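Local coordinates for uncharacterized protein UL16 (Human herpesvirus 5 strain ad169, PDB 2WY3), which helps the virus escape host immunity by blocking the KLRK1 receptor from its ligands ULBP1 and ULBP2 and retaining KLRK1 ligands inside cells, which dampens natural killer cell activation, at residues B[2-8]-B[44-49]; B[17-21]-B[111-115]; B[34-40]-B[125-130]; B[65-70]-B[85-89]. All coordinates share one frame; numbering follows the deposited sequence. Where two conformers were deposited one is given.

Interaction 1. Residues B[2-8]-B[44-49]; sequences DLGSKSS and TEDEII. With NAG (2-acetamido-2-deoxy-beta-D-glucopyranose), chain K.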
# COMPACT_ATOMS: atom_id res chain seq x y z
N ASP B 2 20.37 15.50 10.28
CA ASP B 2 19.23 16.36 10.59
C ASP B 2 17.97 15.83 9.92
O ASP B 2 18.03 15.21 8.86
CB ASP B 2 19.49 17.80 10.12
CG ASP B 2 20.47 18.55 11.01
OD1 ASP B 2 20.62 18.18 12.20
OD2 ASP B 2 21.10 19.51 10.52
N LEU B 3 16.84 16.06 10.59
CA LEU B 3 15.53 15.76 10.06
C LEU B 3 14.73 17.06 10.07
O LEU B 3 15.13 18.04 10.70
CB LEU B 3 14.82 14.74 10.95
CG LEU B 3 15.33 13.31 11.09
CD1 LEU B 3 15.11 12.54 9.81
CD2 LEU B 3 16.80 13.25 11.51
N GLY B 4 13.58 17.07 9.39
CA GLY B 4 12.67 18.18 9.49
C GLY B 4 12.77 19.17 8.33
O GLY B 4 13.30 18.85 7.27
N SER B 5 12.24 20.37 8.54
CA SER B 5 12.11 21.34 7.46
C SER B 5 12.75 22.68 7.80
O SER B 5 12.39 23.30 8.79
CB SER B 5 10.63 21.55 7.13
OG SER B 5 10.43 22.77 6.43
N LYS B 6 13.72 23.11 6.99
CA LYS B 6 14.33 24.42 7.21
C LYS B 6 13.35 25.56 6.96
O LYS B 6 13.37 26.57 7.67
CB LYS B 6 15.58 24.60 6.34
CG LYS B 6 16.75 23.71 6.74
CD LYS B 6 17.95 23.94 5.84
CE LYS B 6 19.17 23.19 6.36
NZ LYS B 6 19.47 23.56 7.77
N SER B 7 12.48 25.41 5.97
CA SER B 7 11.55 26.49 5.63
C SER B 7 10.52 26.71 6.73
O SER B 7 10.04 27.82 6.93
CB SER B 7 10.88 26.25 4.28
OG SER B 7 10.02 25.12 4.32
N SER B 8 10.20 25.64 7.46
CA SER B 8 9.22 25.71 8.55
C SER B 8 9.89 25.96 9.89
O SER B 8 9.24 25.92 10.95
CB SER B 8 8.41 24.41 8.63
OG SER B 8 7.83 24.07 7.38
N THR B 44 6.20 18.98 3.44
CA THR B 44 6.65 20.07 2.57
C THR B 44 7.81 19.62 1.69
O THR B 44 8.46 18.62 1.97
CB THR B 44 7.08 21.33 3.35
OG1 THR B 44 8.18 21.00 4.21
CG2 THR B 44 5.93 21.86 4.18
N GLU B 45 8.07 20.38 0.62
CA GLU B 45 9.10 20.00 -0.34
C GLU B 45 10.46 19.75 0.30
O GLU B 45 11.17 18.83 -0.08
CB GLU B 45 9.24 21.07 -1.43
CG GLU B 45 8.25 20.94 -2.56
CD GLU B 45 8.55 21.92 -3.68
OE1 GLU B 45 9.74 22.10 -4.01
OE2 GLU B 45 7.59 22.50 -4.24
N ASP B 46 10.83 20.58 1.28
CA ASP B 46 12.17 20.46 1.87
C ASP B 46 12.21 19.58 3.11
O ASP B 46 13.26 19.40 3.71
CB ASP B 46 12.75 21.85 2.16
CG ASP B 46 12.14 22.51 3.40
OD1 ASP B 46 11.15 21.97 3.96
OD2 ASP B 46 12.65 23.57 3.81
N GLU B 47 11.07 19.01 3.49
CA GLU B 47 11.02 18.25 4.74
C GLU B 47 11.69 16.88 4.63
O GLU B 47 11.35 16.06 3.77
CB GLU B 47 9.58 18.08 5.24
CG GLU B 47 9.53 17.47 6.65
CD GLU B 47 8.12 17.34 7.19
OE1 GLU B 47 7.18 17.73 6.47
OE2 GLU B 47 7.96 16.85 8.33
N ILE B 48 12.63 16.64 5.54
CA ILE B 48 13.28 15.35 5.65
C ILE B 48 12.54 14.48 6.65
O ILE B 48 12.40 14.86 7.83
CB ILE B 48 14.75 15.49 6.07
CG1 ILE B 48 15.49 16.35 5.04
CG2 ILE B 48 15.38 14.12 6.23
CD1 ILE B 48 16.87 16.81 5.48
N ILE B 49 12.04 13.35 6.18
CA ILE B 49 11.40 12.35 7.02
C ILE B 49 12.12 11.01 6.81
O ILE B 49 12.98 10.90 5.94
CB ILE B 49 9.90 12.23 6.70
CG1 ILE B 49 9.67 11.97 5.20
CG2 ILE B 49 9.18 13.52 7.10
CD1 ILE B 49 8.21 11.68 4.86
C1 NAG K . 11.92 19.24 -5.44
C2 NAG K . 12.71 20.55 -5.46
C3 NAG K . 12.38 21.37 -6.70
C4 NAG K . 12.63 20.52 -7.93
C5 NAG K . 11.80 19.24 -7.84
C6 NAG K . 12.09 18.34 -9.04
C7 NAG K . 13.44 21.57 -3.38
C8 NAG K . 13.14 22.55 -2.30
N2 NAG K . 12.47 21.34 -4.27
O3 NAG K . 13.17 22.53 -6.76
O4 NAG K . 12.27 21.25 -9.08
O5 NAG K . 12.07 18.52 -6.65
O6 NAG K . 11.13 17.30 -9.08
O7 NAG K . 14.53 21.01 -3.43
O HOH W 1 14.92 21.00 5.31
O HOH W 2 9.63 23.31 1.60
O HOH W 3 7.24 20.67 7.02
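Gly4 and Ile48 form an isolated antiparallel bridge, a hydrogen-bonded pair that ties the N-terminal segment to the turn running into strand 49-55. Gly4 N donates to Ile48 O over 3.0 Å, and Ile48 N returns a bond to Gly4 O over 2.9 Å. Glu47 CA adds a CA-H...O contact to Gly4 O at 3.5 Å. The positive phi of Gly4 (99°) marks the corner at which the chain leaves strand 2-3.

Side-chain bonds converge on the Asp46 carboxylate. A chi1 of 76° puts Asp46 CG between the backbone N and the carbonyl carbon, bringing the carboxylate up to Ser5 OG and Ser7 N. Its two oxygens work separately, each through the syn lone pair: Asp46 OD1 accepts from Ser5 OG at 2.7 Å, Asp46 OD2 from the backbone N of Ser7 at 2.8 Å. Ser5 OG in turn accepts from Ser8 N, an ST motif that closes residues 5-8 into a turn. Water bridges Lys6 N to Asp46 O, and another lies between Ser7 OG and Asp46 N.

The apolar share is small: Leu3 and Ile48 cross at about a right angle, Leu3 CD1 meeting Ile48 CG2 at 3.9 Å.

Away from the bridge, Glu45 OE1 accepts from N2 of a glycan sugar at 2.8 Å. Residues 44-47 make a type I turn, and Glu47, its last residue, makes a salt bridge through OE2 to Arg116 NE. Strand 2-3 pairs with strand 10-13, Ile49 with Tyr67, and Leu3 packs on Leu66 of strand 62-68.

Interaction 2. Residues B[17-21]-B[111-115]; sequences TELAS and RYDCL. With NAG (2-acetamido-2-deoxy-beta-D-glucopyranose), chain H.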
# COMPACT_ATOMS: atom_id res chain seq x y z
N THR B 17 20.02 7.32 20.26
CA THR B 17 19.99 6.85 21.64
C THR B 17 18.73 7.32 22.38
O THR B 17 18.34 6.74 23.39
CB THR B 17 21.24 7.31 22.41
OG1 THR B 17 22.41 6.97 21.65
CG2 THR B 17 21.32 6.64 23.77
N GLU B 18 18.07 8.36 21.86
CA GLU B 18 16.89 8.89 22.52
C GLU B 18 15.61 8.24 22.01
O GLU B 18 14.55 8.40 22.62
CB GLU B 18 16.79 10.41 22.31
CG GLU B 18 17.87 11.20 23.02
CD GLU B 18 17.85 12.66 22.64
OE1 GLU B 18 16.99 13.05 21.81
OE2 GLU B 18 18.69 13.43 23.16
N LEU B 19 15.69 7.51 20.90
CA LEU B 19 14.47 7.00 20.26
C LEU B 19 13.69 6.03 21.14
O LEU B 19 12.46 6.06 21.14
CB LEU B 19 14.79 6.33 18.92
CG LEU B 19 15.32 7.26 17.82
CD1 LEU B 19 15.64 6.45 16.57
CD2 LEU B 19 14.31 8.35 17.52
N ALA B 20 14.38 5.16 21.87
CA ALA B 20 13.69 4.16 22.67
C ALA B 20 12.66 4.77 23.63
O ALA B 20 11.57 4.22 23.81
CB ALA B 20 14.68 3.28 23.44
N SER B 21 13.01 5.90 24.24
CA SER B 21 12.16 6.54 25.25
C SER B 21 11.04 7.45 24.70
O SER B 21 10.18 7.90 25.46
CB SER B 21 13.02 7.32 26.25
OG SER B 21 13.66 8.42 25.62
N ARG B 111 13.13 -3.01 15.67
CA ARG B 111 12.16 -1.93 15.86
C ARG B 111 12.31 -0.92 14.74
O ARG B 111 13.42 -0.43 14.51
CB ARG B 111 12.47 -1.24 17.20
CG ARG B 111 11.38 -0.33 17.76
CD ARG B 111 11.85 0.32 19.08
NE ARG B 111 12.66 1.50 18.82
CZ ARG B 111 13.87 1.72 19.32
NH1 ARG B 111 14.43 0.84 20.15
NH2 ARG B 111 14.50 2.84 19.00
N TYR B 112 11.21 -0.63 14.04
CA TYR B 112 11.22 0.34 12.94
C TYR B 112 10.42 1.56 13.38
O TYR B 112 9.22 1.45 13.63
CB TYR B 112 10.61 -0.26 11.65
CG TYR B 112 11.49 -1.37 11.08
CD1 TYR B 112 12.37 -1.10 10.03
CD2 TYR B 112 11.47 -2.65 11.62
CE1 TYR B 112 13.19 -2.10 9.51
CE2 TYR B 112 12.30 -3.66 11.10
CZ TYR B 112 13.16 -3.37 10.06
OH TYR B 112 13.98 -4.37 9.56
N ASP B 113 11.09 2.71 13.48
CA ASP B 113 10.47 3.94 13.98
C ASP B 113 10.34 4.94 12.83
O ASP B 113 11.34 5.39 12.29
CB ASP B 113 11.33 4.57 15.09
CG ASP B 113 11.30 3.76 16.39
OD1 ASP B 113 10.24 3.23 16.74
OD2 ASP B 113 12.35 3.64 17.06
N CYS B 114 9.11 5.29 12.48
CA CYS B 114 8.88 6.32 11.46
C CYS B 114 8.97 7.68 12.11
O CYS B 114 8.21 7.99 13.04
CB CYS B 114 7.52 6.15 10.80
SG CYS B 114 7.54 4.64 9.77
N LEU B 115 9.89 8.50 11.61
CA LEU B 115 10.33 9.70 12.30
C LEU B 115 9.78 10.94 11.65
O LEU B 115 9.60 10.97 10.44
CB LEU B 115 11.86 9.81 12.23
CG LEU B 115 12.67 8.61 12.74
CD1 LEU B 115 14.17 8.94 12.65
CD2 LEU B 115 12.27 8.29 14.17
C1 NAG H . 22.14 11.29 22.67
C2 NAG H . 23.20 12.28 23.16
C3 NAG H . 23.82 11.85 24.49
C4 NAG H . 22.74 11.48 25.49
C5 NAG H . 21.74 10.49 24.90
C6 NAG H . 20.58 10.30 25.87
C7 NAG H . 24.47 13.63 21.59
C8 NAG H . 25.53 13.68 20.54
N2 NAG H . 24.24 12.45 22.16
O3 NAG H . 24.59 12.91 25.01
O4 NAG H . 23.35 10.90 26.63
O5 NAG H . 21.21 10.97 23.68
O6 NAG H . 19.91 11.53 26.02
O7 NAG H . 23.84 14.65 21.90
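A helix-like turn over the outer face of a beta sheet forms this contact: Leu19 and Ala20 of segment 17-21 lie across Arg111, Asp113 and Leu115, alternate residues of strand 110-118. Leu19 CB comes within 3.5 Å of Arg111 NH2, meeting the guanidinium obliquely, while Ala20 CA sits over one face of that group, offset toward its rim. No hydrogen bond joins the two segments. The guanidinium is instead held along the strand: Arg111 bends at chi3 (84°) and grips Asp113 side-on, with NE at 2.8 Å and NH2 at 3.0 Å from the single oxygen OD2. Both bonds lie close to the guanidinium plane, which fixes the flat group's rotation beneath the turn.

Strand 110-118 is an inner strand of the six-stranded mixed sheet, between 49-55 and 121-131, in a protein of the E-set clan. From the latter strand Arg127 forms a salt bridge with Asp113 OD1, so the carboxylate is shared by two arginines, whose positive charges it probably offsets. Further along, Leu19 CD2 meets Leu115 CD2 at 3.9 Å, the two side chains crossing at about a right angle. On the turn's outward side Glu18 CG approaches O5 of a glycan sugar at 3.4 Å, beside Thr17. The turn itself is tightened by Ser21 OG, which donates to Glu18 O at 3.1 Å.

Interaction 3. Residues B[34-40]-B[125-130]; sequences CISICYY and IERLYV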
# COMPACT_ATOMS: atom_id res chain seq x y z
N CYS B 34 7.63 -8.13 7.73
CA CYS B 34 8.16 -6.79 7.95
C CYS B 34 7.62 -5.86 6.88
O CYS B 34 8.23 -5.69 5.83
CB CYS B 34 9.69 -6.77 7.91
SG CYS B 34 10.36 -5.08 8.10
N ILE B 35 6.44 -5.31 7.15
CA ILE B 35 5.85 -4.29 6.28
C ILE B 35 5.40 -3.13 7.16
O ILE B 35 4.46 -3.26 7.95
CB ILE B 35 4.63 -4.84 5.52
CG1 ILE B 35 5.07 -5.98 4.59
CG2 ILE B 35 3.95 -3.72 4.72
CD1 ILE B 35 3.91 -6.63 3.83
N SER B 36 6.10 -2.01 7.02
CA SER B 36 5.77 -0.78 7.70
C SER B 36 5.32 0.23 6.65
O SER B 36 6.00 0.43 5.64
CB SER B 36 7.01 -0.28 8.45
OG SER B 36 7.04 1.13 8.57
N ILE B 37 4.16 0.83 6.88
CA ILE B 37 3.62 1.84 5.97
C ILE B 37 3.21 3.05 6.80
O ILE B 37 2.16 3.06 7.44
CB ILE B 37 2.39 1.31 5.21
CG1 ILE B 37 2.74 -0.02 4.52
CG2 ILE B 37 1.91 2.36 4.20
CD1 ILE B 37 1.54 -0.80 3.94
N CYS B 38 4.05 4.08 6.81
CA CYS B 38 3.80 5.23 7.67
C CYS B 38 3.17 6.41 6.94
O CYS B 38 3.53 6.72 5.81
CB CYS B 38 5.10 5.62 8.34
SG CYS B 38 5.59 4.27 9.47
N TYR B 39 2.24 7.06 7.63
CA TYR B 39 1.31 8.00 7.04
C TYR B 39 1.65 9.43 7.46
O TYR B 39 1.57 9.77 8.64
CB TYR B 39 -0.06 7.60 7.58
CG TYR B 39 -1.29 8.20 6.98
CD1 TYR B 39 -2.11 7.44 6.16
CD2 TYR B 39 -1.68 9.49 7.29
CE1 TYR B 39 -3.28 7.97 5.63
CE2 TYR B 39 -2.85 10.03 6.76
CZ TYR B 39 -3.64 9.26 5.93
OH TYR B 39 -4.81 9.78 5.41
N TYR B 40 2.05 10.25 6.49
CA TYR B 40 2.47 11.63 6.76
C TYR B 40 1.58 12.63 6.04
O TYR B 40 1.56 12.66 4.81
CB TYR B 40 3.89 11.86 6.23
CG TYR B 40 5.01 11.16 6.98
CD1 TYR B 40 5.81 11.86 7.88
CD2 TYR B 40 5.29 9.82 6.74
CE1 TYR B 40 6.86 11.22 8.54
CE2 TYR B 40 6.32 9.18 7.40
CZ TYR B 40 7.10 9.87 8.30
OH TYR B 40 8.12 9.23 8.94
N ILE B 125 6.00 8.75 14.67
CA ILE B 125 4.57 8.70 14.36
C ILE B 125 4.04 7.27 14.40
O ILE B 125 2.87 7.04 14.70
CB ILE B 125 4.23 9.39 13.02
CG1 ILE B 125 4.86 8.65 11.84
CG2 ILE B 125 4.69 10.84 13.04
CD1 ILE B 125 4.40 9.21 10.50
N GLU B 126 4.92 6.32 14.13
CA GLU B 126 4.55 4.91 14.21
C GLU B 126 5.76 4.05 14.49
O GLU B 126 6.84 4.30 13.95
CB GLU B 126 3.90 4.45 12.89
CG GLU B 126 3.43 3.00 12.92
CD GLU B 126 2.61 2.60 11.69
OE1 GLU B 126 2.09 3.49 10.96
OE2 GLU B 126 2.50 1.39 11.45
N ARG B 127 5.58 3.06 15.34
CA ARG B 127 6.66 2.14 15.69
C ARG B 127 6.19 0.73 15.40
O ARG B 127 5.09 0.33 15.81
CB ARG B 127 7.02 2.28 17.17
CG ARG B 127 7.87 1.11 17.73
CD ARG B 127 8.28 1.43 19.16
NE ARG B 127 9.26 2.52 19.21
CZ ARG B 127 9.59 3.17 20.32
NH1 ARG B 127 9.01 2.89 21.48
NH2 ARG B 127 10.51 4.13 20.26
N LEU B 128 7.00 -0.03 14.67
CA LEU B 128 6.67 -1.42 14.37
C LEU B 128 7.78 -2.31 14.90
O LEU B 128 8.95 -2.12 14.56
CB LEU B 128 6.53 -1.62 12.85
CG LEU B 128 6.50 -3.08 12.43
CD1 LEU B 128 5.17 -3.72 12.89
CD2 LEU B 128 6.71 -3.21 10.91
N TYR B 129 7.41 -3.28 15.73
CA TYR B 129 8.34 -4.33 16.13
C TYR B 129 8.17 -5.51 15.18
O TYR B 129 7.05 -5.91 14.88
CB TYR B 129 8.05 -4.78 17.55
CG TYR B 129 8.51 -3.80 18.62
CD1 TYR B 129 9.83 -3.76 19.03
CD2 TYR B 129 7.59 -2.95 19.23
CE1 TYR B 129 10.25 -2.89 20.03
CE2 TYR B 129 8.00 -2.06 20.24
CZ TYR B 129 9.33 -2.04 20.62
OH TYR B 129 9.76 -1.17 21.59
N VAL B 130 9.30 -6.07 14.73
CA VAL B 130 9.32 -7.21 13.82
C VAL B 130 10.01 -8.38 14.50
O VAL B 130 11.11 -8.23 15.04
CB VAL B 130 10.06 -6.85 12.53
CG1 VAL B 130 10.30 -8.10 11.67
CG2 VAL B 130 9.29 -5.75 11.76
O HOH W 4 7.14 1.83 11.57
O HOH W 5 2.04 0.55 9.06
O HOH W 6 1.74 6.01 10.30
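Ile125 points its CD1 straight at the Tyr40 ring, a CH-pi contact 3.6 Å from the ring centroid and 12° off the normal. The two side chains cross at about a right angle. Ile125 CG1 lies between its backbone N and carbonyl carbon (chi1 65°), which carries CD1 over the ring's centre and to 3.4 Å from Tyr39 O. Tyr40 OH is hydrogen-bonded to Leu115 O of strand 110-118.

Strands 34-40 and 126-130 belong to different sheets and run antiparallel face to face, their axes 8.1 Å apart, as in a beta sandwich. The Cys38-Cys114 disulfide pins the two layers together. Beside it Glu126 stretches out along Cys38, and its carboxylate reaches the backbone of strand 34-40 through water: one water links Glu126 OE1 to Tyr39 N, a second Glu126 OE2 to Ile37 N. Trp28 NE1 also donates to Glu126 OE2.

Farther along, Leu128 directs its CD2 branch at Ser36 CB, 3.8 Å away, and Val130 sets CG2 against Cys34 SG at 3.9 Å. Ser36 OG is joined by a water to Glu126 O, weakly on the latter side.

Interaction 4. Residues B[65-70]-B[85-89]; sequences WLYQND and QDGLK. With NAG (2-acetamido-2-deoxy-beta-D-glucopyranose), chain K.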
# COMPACT_ATOMS: atom_id res chain seq x y z
N TRP B 65 16.92 5.16 6.87
CA TRP B 65 16.74 5.66 5.52
C TRP B 65 15.94 6.95 5.56
O TRP B 65 15.11 7.13 6.45
CB TRP B 65 16.16 4.60 4.56
CG TRP B 65 14.67 4.24 4.62
CD1 TRP B 65 14.09 3.23 5.34
CD2 TRP B 65 13.61 4.82 3.83
NE1 TRP B 65 12.73 3.17 5.07
CE2 TRP B 65 12.41 4.14 4.15
CE3 TRP B 65 13.56 5.86 2.89
CZ2 TRP B 65 11.17 4.46 3.57
CZ3 TRP B 65 12.32 6.19 2.31
CH2 TRP B 65 11.15 5.49 2.66
N LEU B 66 16.21 7.84 4.61
CA LEU B 66 15.66 9.20 4.65
C LEU B 66 15.04 9.60 3.30
O LEU B 66 15.50 9.17 2.25
CB LEU B 66 16.75 10.22 5.01
CG LEU B 66 17.41 10.07 6.39
CD1 LEU B 66 18.56 11.06 6.52
CD2 LEU B 66 16.37 10.25 7.50
N TYR B 67 14.02 10.44 3.38
CA TYR B 67 13.21 10.84 2.22
C TYR B 67 13.04 12.35 2.24
O TYR B 67 12.82 12.94 3.31
CB TYR B 67 11.85 10.15 2.34
CG TYR B 67 11.02 10.08 1.08
CD1 TYR B 67 9.84 10.80 0.96
CD2 TYR B 67 11.41 9.25 0.02
CE1 TYR B 67 9.06 10.71 -0.20
CE2 TYR B 67 10.65 9.16 -1.12
CZ TYR B 67 9.47 9.88 -1.22
OH TYR B 67 8.73 9.78 -2.37
N GLN B 68 13.16 12.99 1.08
CA GLN B 68 12.99 14.44 0.98
C GLN B 68 12.60 14.80 -0.44
O GLN B 68 13.21 14.33 -1.40
CB GLN B 68 14.30 15.17 1.34
CG GLN B 68 14.19 16.71 1.39
CD GLN B 68 15.55 17.39 1.51
OE1 GLN B 68 16.56 16.83 1.07
NE2 GLN B 68 15.59 18.59 2.10
N ASN B 69 11.59 15.66 -0.58
CA ASN B 69 11.16 16.10 -1.90
C ASN B 69 10.92 14.89 -2.81
O ASN B 69 11.43 14.83 -3.93
CB ASN B 69 12.20 17.04 -2.50
CG ASN B 69 11.65 17.85 -3.65
OD1 ASN B 69 10.45 17.87 -3.91
ND2 ASN B 69 12.54 18.55 -4.34
N ASP B 70 10.16 13.93 -2.29
CA ASP B 70 9.73 12.74 -3.03
C ASP B 70 10.87 11.87 -3.58
O ASP B 70 10.68 11.16 -4.56
CB ASP B 70 8.79 13.14 -4.17
CG ASP B 70 7.57 13.90 -3.66
OD1 ASP B 70 6.91 13.39 -2.73
OD2 ASP B 70 7.29 14.99 -4.19
N GLN B 85 11.54 0.22 -0.24
CA GLN B 85 12.09 1.20 0.69
C GLN B 85 12.01 2.58 0.03
O GLN B 85 13.02 3.14 -0.40
CB GLN B 85 13.55 0.84 1.01
CG GLN B 85 14.18 1.69 2.13
CD GLN B 85 15.61 2.10 1.77
OE1 GLN B 85 16.58 1.54 2.28
NE2 GLN B 85 15.73 3.10 0.89
N ASP B 86 10.80 3.12 -0.04
CA ASP B 86 10.55 4.32 -0.81
C ASP B 86 9.25 4.96 -0.36
O ASP B 86 8.47 4.34 0.38
CB ASP B 86 10.45 3.93 -2.30
CG ASP B 86 10.67 5.10 -3.25
OD1 ASP B 86 10.95 6.23 -2.81
OD2 ASP B 86 10.55 4.86 -4.47
N GLY B 87 9.01 6.18 -0.80
CA GLY B 87 7.78 6.87 -0.45
C GLY B 87 6.89 7.01 -1.67
O GLY B 87 7.33 6.80 -2.80
N LEU B 88 5.63 7.34 -1.44
CA LEU B 88 4.74 7.69 -2.54
C LEU B 88 3.69 8.68 -2.06
O LEU B 88 3.31 8.67 -0.90
CB LEU B 88 4.09 6.45 -3.14
CG LEU B 88 3.11 5.58 -2.36
CD1 LEU B 88 1.82 6.33 -2.03
CD2 LEU B 88 2.79 4.36 -3.21
N LYS B 89 3.23 9.54 -2.95
CA LYS B 89 2.21 10.51 -2.59
C LYS B 89 0.85 10.05 -3.09
O LYS B 89 0.71 9.66 -4.25
CB LYS B 89 2.53 11.88 -3.20
CG LYS B 89 3.59 12.66 -2.45
CD LYS B 89 3.74 14.07 -3.00
CE LYS B 89 4.23 14.07 -4.43
NZ LYS B 89 4.49 15.44 -4.94
C1 NAG K . 11.92 19.24 -5.44
C2 NAG K . 12.71 20.55 -5.46
C3 NAG K . 12.38 21.37 -6.70
C4 NAG K . 12.63 20.52 -7.93
C5 NAG K . 11.80 19.24 -7.84
C6 NAG K . 12.09 18.34 -9.04
C7 NAG K . 13.44 21.57 -3.38
C8 NAG K . 13.14 22.55 -2.30
N2 NAG K . 12.47 21.34 -4.27
O3 NAG K . 13.17 22.53 -6.76
O4 NAG K . 12.27 21.25 -9.08
O5 NAG K . 12.07 18.52 -6.65
O6 NAG K . 11.13 17.30 -9.08
O7 NAG K . 14.53 21.01 -3.43
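Lys89 NZ and Asp70 OD2 make a salt bridge of 2.9 Å at the end of two facing strands, 62-68 and 82-89, from the two layers of the beta sandwich. The ammonium meets the carboxylate from above its plane. A bend at chi3 (-65°) turns the Lys89 chain so that its CE and CD also lie against Asp70. Next to this pair Asn69 ND2 is covalently joined to C1 of an N-linked sugar.

Asp86 OD1 lies at the edge of the Tyr67 ring, 3.4 Å from Tyr67 CE2, and its carboxylate is held by a basic and a polar side chain of another protein's chain. Gly87 CA lies over a face of the same ring and comes 3.5 Å from Tyr67 CZ.

Inward, Gln85 slides past Trp65 in the opposite direction, amide and ring planes 10° apart, with Gln85 CG over the ring face. The Gln85 amide is fixed by Asn75 and Phe76, the indole NE1 by Thr100. At the far end of the indole, Trp65 CH2 approaches Asp86 C obliquely at 3.6 Å. Gln85 CG stands 3.4 Å from the centroid of the five-membered ring of Trp65, almost exactly on its normal.

Overall arrangement
The four contacts lie in the part of UL16 predicted to be extracellular, an all-beta fold. Interactions 3 and 4 face the six-stranded sheet with the three-stranded one, centres 14 Å apart; interaction 2 covers the former from outside, and interaction 1 fastens the N-terminal segment beside it. Interactions 2 and 3 adjoin, centres 11 Å apart, through the Cys38-Cys114 disulfide; 1 and 4, centres 12 Å apart, share Ile49-Tyr67 pairing and a sugar. Along the chain, 1, 2 and 3 cross one another, 1 closes before 4 opens, and 4 is nested within 2 and 3. In 3 and 4, residues of both sheets, mainly on the three-stranded side, touch the chain of another protein, possibly in ligand capture.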